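PDB 7L0A: esterase family protein from Staphylococcus aureus, which probably hydrolyses S-formylglutathione to formate and glutathione, acting as a serine esterase of the esterase D family with an alpha/beta-hydrolase fold. Local coordinates for residues K48-L53 and H76-I81. Sequence-based numbering, arbitrary orientation.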
ATOM      1  N   LYS B  48      -4.505   4.876  14.800  1.00 16.72           N
ATOM      2  CA  LYS B  48      -3.268   4.791  15.565  1.00 17.14           C
ATOM      3  C   LYS B  48      -2.238   3.966  14.787  1.00 17.38           C
ATOM      4  O   LYS B  48      -2.568   2.968  14.136  1.00 15.78           O
ATOM      5  CB  LYS B  48      -3.497   4.158  16.940  1.00 16.74           C
ATOM      6  CG  LYS B  48      -4.316   5.006  17.887  1.00 23.37           C
ATOM      7  CD  LYS B  48      -4.523   4.274  19.200  1.00 26.68           C
ATOM      8  CE  LYS B  48      -5.326   5.133  20.199  1.00 44.01           C
ATOM      9  NZ  LYS B  48      -4.509   6.274  20.746  1.00 55.99           N
ATOM     10  N   THR B  49      -0.981   4.371  14.874  1.00 15.35           N
ATOM     11  CA  THR B  49       0.047   3.858  13.990  1.00 14.43           C
ATOM     12  C   THR B  49       1.340   3.562  14.720  1.00 15.93           C
ATOM     13  O   THR B  49       1.832   4.405  15.488  1.00 18.05           O
ATOM     14  CB  THR B  49       0.313   4.878  12.869  1.00 18.11           C
ATOM     15  OG1 THR B  49      -0.893   5.124  12.133  1.00 17.50           O
ATOM     16  CG2 THR B  49       1.385   4.418  11.940  1.00 17.47           C
ATOM     17  N   LEU B  50       1.911   2.384  14.438  1.00 14.67           N
ATOM     18  CA  LEU B  50       3.199   1.956  14.960  1.00 13.98           C
ATOM     19  C   LEU B  50       4.200   1.846  13.821  1.00 15.27           C
ATOM     20  O   LEU B  50       3.948   1.151  12.833  1.00 16.70           O
ATOM     21  CB  LEU B  50       3.079   0.603  15.663  1.00 15.96           C
ATOM     22  CG  LEU B  50       4.346  -0.141  16.010  1.00 16.05           C
ATOM     23  CD1 LEU B  50       5.188   0.702  16.998  1.00 14.25           C
ATOM     24  CD2 LEU B  50       4.068  -1.516  16.561  1.00 16.15           C
ATOM     25  N   MET B  51       5.333   2.520  13.963  1.00 13.66           N
ATOM     26  CA  MET B  51       6.507   2.293  13.137  1.00 14.30           C
ATOM     27  C   MET B  51       7.368   1.201  13.767  1.00 14.82           C
ATOM     28  O   MET B  51       7.799   1.340  14.915  1.00 15.30           O
ATOM     29  CB  MET B  51       7.307   3.593  13.015  1.00 17.08           C
ATOM     30  CG  MET B  51       8.598   3.454  12.192  1.00 19.59           C
ATOM     31  SD  MET B  51       8.367   3.185  10.421  1.00 20.07           S
ATOM     32  CE  MET B  51       7.809   4.825   9.917  1.00 23.68           C
ATOM     33  N   LEU B  52       7.604   0.107  13.036  1.00 13.39           N
ATOM     34  CA  LEU B  52       8.298  -1.057  13.575  1.00 13.49           C
ATOM     35  C   LEU B  52       9.573  -1.326  12.802  1.00 15.97           C
ATOM     36  O   LEU B  52       9.562  -1.430  11.572  1.00 17.51           O
ATOM     37  CB  LEU B  52       7.356  -2.278  13.572  1.00 15.57           C
ATOM     38  CG  LEU B  52       7.963  -3.546  14.153  1.00 16.07           C
ATOM     39  CD1 LEU B  52       8.440  -3.421  15.578  1.00 19.51           C
ATOM     40  CD2 LEU B  52       6.929  -4.669  14.039  1.00 18.80           C
ATOM     41  N   LEU B  53      10.693  -1.401  13.528  1.00 14.39           N
ATOM     42  CA  LEU B  53      12.022  -1.394  12.921  1.00 17.29           C
ATOM     43  C   LEU B  53      12.756  -2.702  13.180  1.00 16.00           C
ATOM     44  O   LEU B  53      13.048  -3.048  14.331  1.00 17.09           O
ATOM     45  CB  LEU B  53      12.845  -0.215  13.479  1.00 16.47           C
ATOM     46  CG  LEU B  53      12.187   1.143  13.290  1.00 18.66           C
ATOM     47  CD1 LEU B  53      12.995   2.206  14.025  1.00 18.91           C
ATOM     48  CD2 LEU B  53      12.064   1.434  11.809  1.00 18.69           C
ATOM     49  N   HIS B  76      -6.158  -4.907  18.454  1.00 19.43           N
ATOM     50  CA  HIS B  76      -6.086  -3.581  19.030  1.00 21.23           C
ATOM     51  C   HIS B  76      -6.262  -2.465  18.016  1.00 19.61           C
ATOM     52  O   HIS B  76      -5.988  -1.307  18.342  1.00 23.65           O
ATOM     53  CB  HIS B  76      -4.764  -3.442  19.773  1.00 22.86           C
ATOM     54  CG  HIS B  76      -4.654  -4.371  20.943  1.00 23.31           C
ATOM     55  ND1 HIS B  76      -5.342  -4.154  22.121  1.00 30.07           N
ATOM     56  CD2 HIS B  76      -4.009  -5.552  21.096  1.00 21.87           C
ATOM     57  CE1 HIS B  76      -5.076  -5.127  22.969  1.00 29.73           C
ATOM     58  NE2 HIS B  76      -4.286  -5.998  22.370  1.00 29.58           N
ATOM     59  N   LYS B  77      -6.751  -2.792  16.811  1.00 20.82           N
ATOM     60  CA  LYS B  77      -6.995  -1.813  15.749  1.00 18.83           C
ATOM     61  C   LYS B  77      -5.806  -0.874  15.520  1.00 18.16           C
ATOM     62  O   LYS B  77      -5.947   0.346  15.410  1.00 24.08           O
ATOM     63  CB  LYS B  77      -8.265  -1.006  16.030  1.00 22.04           C
ATOM     64  CG  LYS B  77      -8.818  -0.365  14.778  1.00 25.13           C
ATOM     65  CD  LYS B  77     -10.203   0.247  15.024  1.00 31.33           C
ATOM     66  CE  LYS B  77     -10.853   0.656  13.712  1.00 28.96           C
ATOM     67  NZ  LYS B  77     -12.292   1.032  13.966  1.00 45.98           N
ATOM     68  N   LEU B  78      -4.623  -1.457  15.372  1.00 15.46           N
ATOM     69  CA  LEU B  78      -3.374  -0.724  15.236  1.00 14.17           C
ATOM     70  C   LEU B  78      -2.804  -0.916  13.835  1.00 17.45           C
ATOM     71  O   LEU B  78      -2.622  -2.052  13.389  1.00 16.31           O
ATOM     72  CB  LEU B  78      -2.388  -1.199  16.300  1.00 16.17           C
ATOM     73  CG  LEU B  78      -1.001  -0.548  16.311  1.00 16.08           C
ATOM     74  CD1 LEU B  78      -1.056   0.909  16.721  1.00 18.13           C
ATOM     75  CD2 LEU B  78      -0.090  -1.314  17.285  1.00 18.60           C
ATOM     76  N   ALA B  79      -2.631   0.193  13.109  1.00 14.40           N
ATOM     77  CA  ALA B  79      -1.862   0.163  11.874  1.00 15.66           C
ATOM     78  C   ALA B  79      -0.389  -0.068  12.221  1.00 18.91           C
ATOM     79  O   ALA B  79       0.146   0.535  13.163  1.00 14.91           O
ATOM     80  CB  ALA B  79      -1.991   1.471  11.097  1.00 14.62           C
ATOM     81  N   VAL B  80       0.294  -0.888  11.439  1.00 14.11           N
ATOM     82  CA  VAL B  80       1.735  -1.093  11.627  1.00 13.91           C
ATOM     83  C   VAL B  80       2.474  -0.904  10.306  1.00 15.11           C
ATOM     84  O   VAL B  80       2.075  -1.443   9.261  1.00 13.89           O
ATOM     85  CB  VAL B  80       2.043  -2.480  12.231  1.00 13.98           C
ATOM     86  CG1 VAL B  80       3.541  -2.569  12.592  1.00 14.58           C
ATOM     87  CG2 VAL B  80       1.231  -2.719  13.480  1.00 13.45           C
ATOM     88  N   ILE B  81       3.572  -0.138  10.362  1.00 11.46           N
ATOM     89  CA  ILE B  81       4.426   0.163   9.218  1.00 12.56           C
ATOM     90  C   ILE B  81       5.745  -0.552   9.452  1.00 14.17           C
ATOM     91  O   ILE B  81       6.419  -0.307  10.461  1.00 14.49           O
ATOM     92  CB  ILE B  81       4.660   1.690   9.085  1.00 11.46           C
ATOM     93  CG1 ILE B  81       3.393   2.470   9.361  1.00 14.88           C
ATOM     94  CG2 ILE B  81       5.333   2.021   7.757  1.00 14.90           C
ATOM     95  CD1 ILE B  81       2.266   2.196   8.349  1.00 16.20           C
TER
HETATM   96  O   HOH W   1      -6.631   2.896  15.648  1.00 24.05           O
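K77 and K48 meet through a water, which donates to K77 O and accepts from K48 N, linking the two chains beside K48, where the parallel pairing between 76-81 and 48-53 begins. K77 turns the chain with a left-handed backbone conformation; the ammonium of K77, an exposed residue, forms a salt bridge with D34, while that of K48 reaches D122, so both long chains carry their charge away from the buried strands. L78 is the first apolar residue. Its CG stands anti to the backbone N (chi1 180°), and the branched end spreads over the neighbouring chain: CD1 lies 3.6 Å from K48 O and CD2 4.0 Å from L50 CB. A79 follows, paired with T49. Its N-H bonds K48 O at 3.0 Å, and its O accepts from L50 N; the methyl, CB, lies 3.4 Å from K48 O, where a compact side chain suits the close spacing. V80 faces the same side of the sheet as L50, and the two side chains run alongside each other. With CG1 anti to the backbone N, V80 sets that methyl 3.9 Å from L52 CB, its beta branch suiting an extended strand. I81 returns to the face of T49 and M51. Its N reaches L50 O at 2.8 Å in a nearly straight bond (168°), and its O receives L52 N, the next bond of the parallel ladder. CG1 of I81 meets T49 CG2 at a slant, 3.8 Å away, while T49 OG1 is bonded to L47 O. The strands are neighbours in the alpha/beta-hydrolase sheet, joined through helices 62-66 and 69-75 as a beta-alpha-beta crossover; strand 24-32 flanks 79-83, and strand 123-128 flanks 49-53. Helix 99-113 covers M51 and I81 through V106, whereas helix 244-259 packs against L50 through M258.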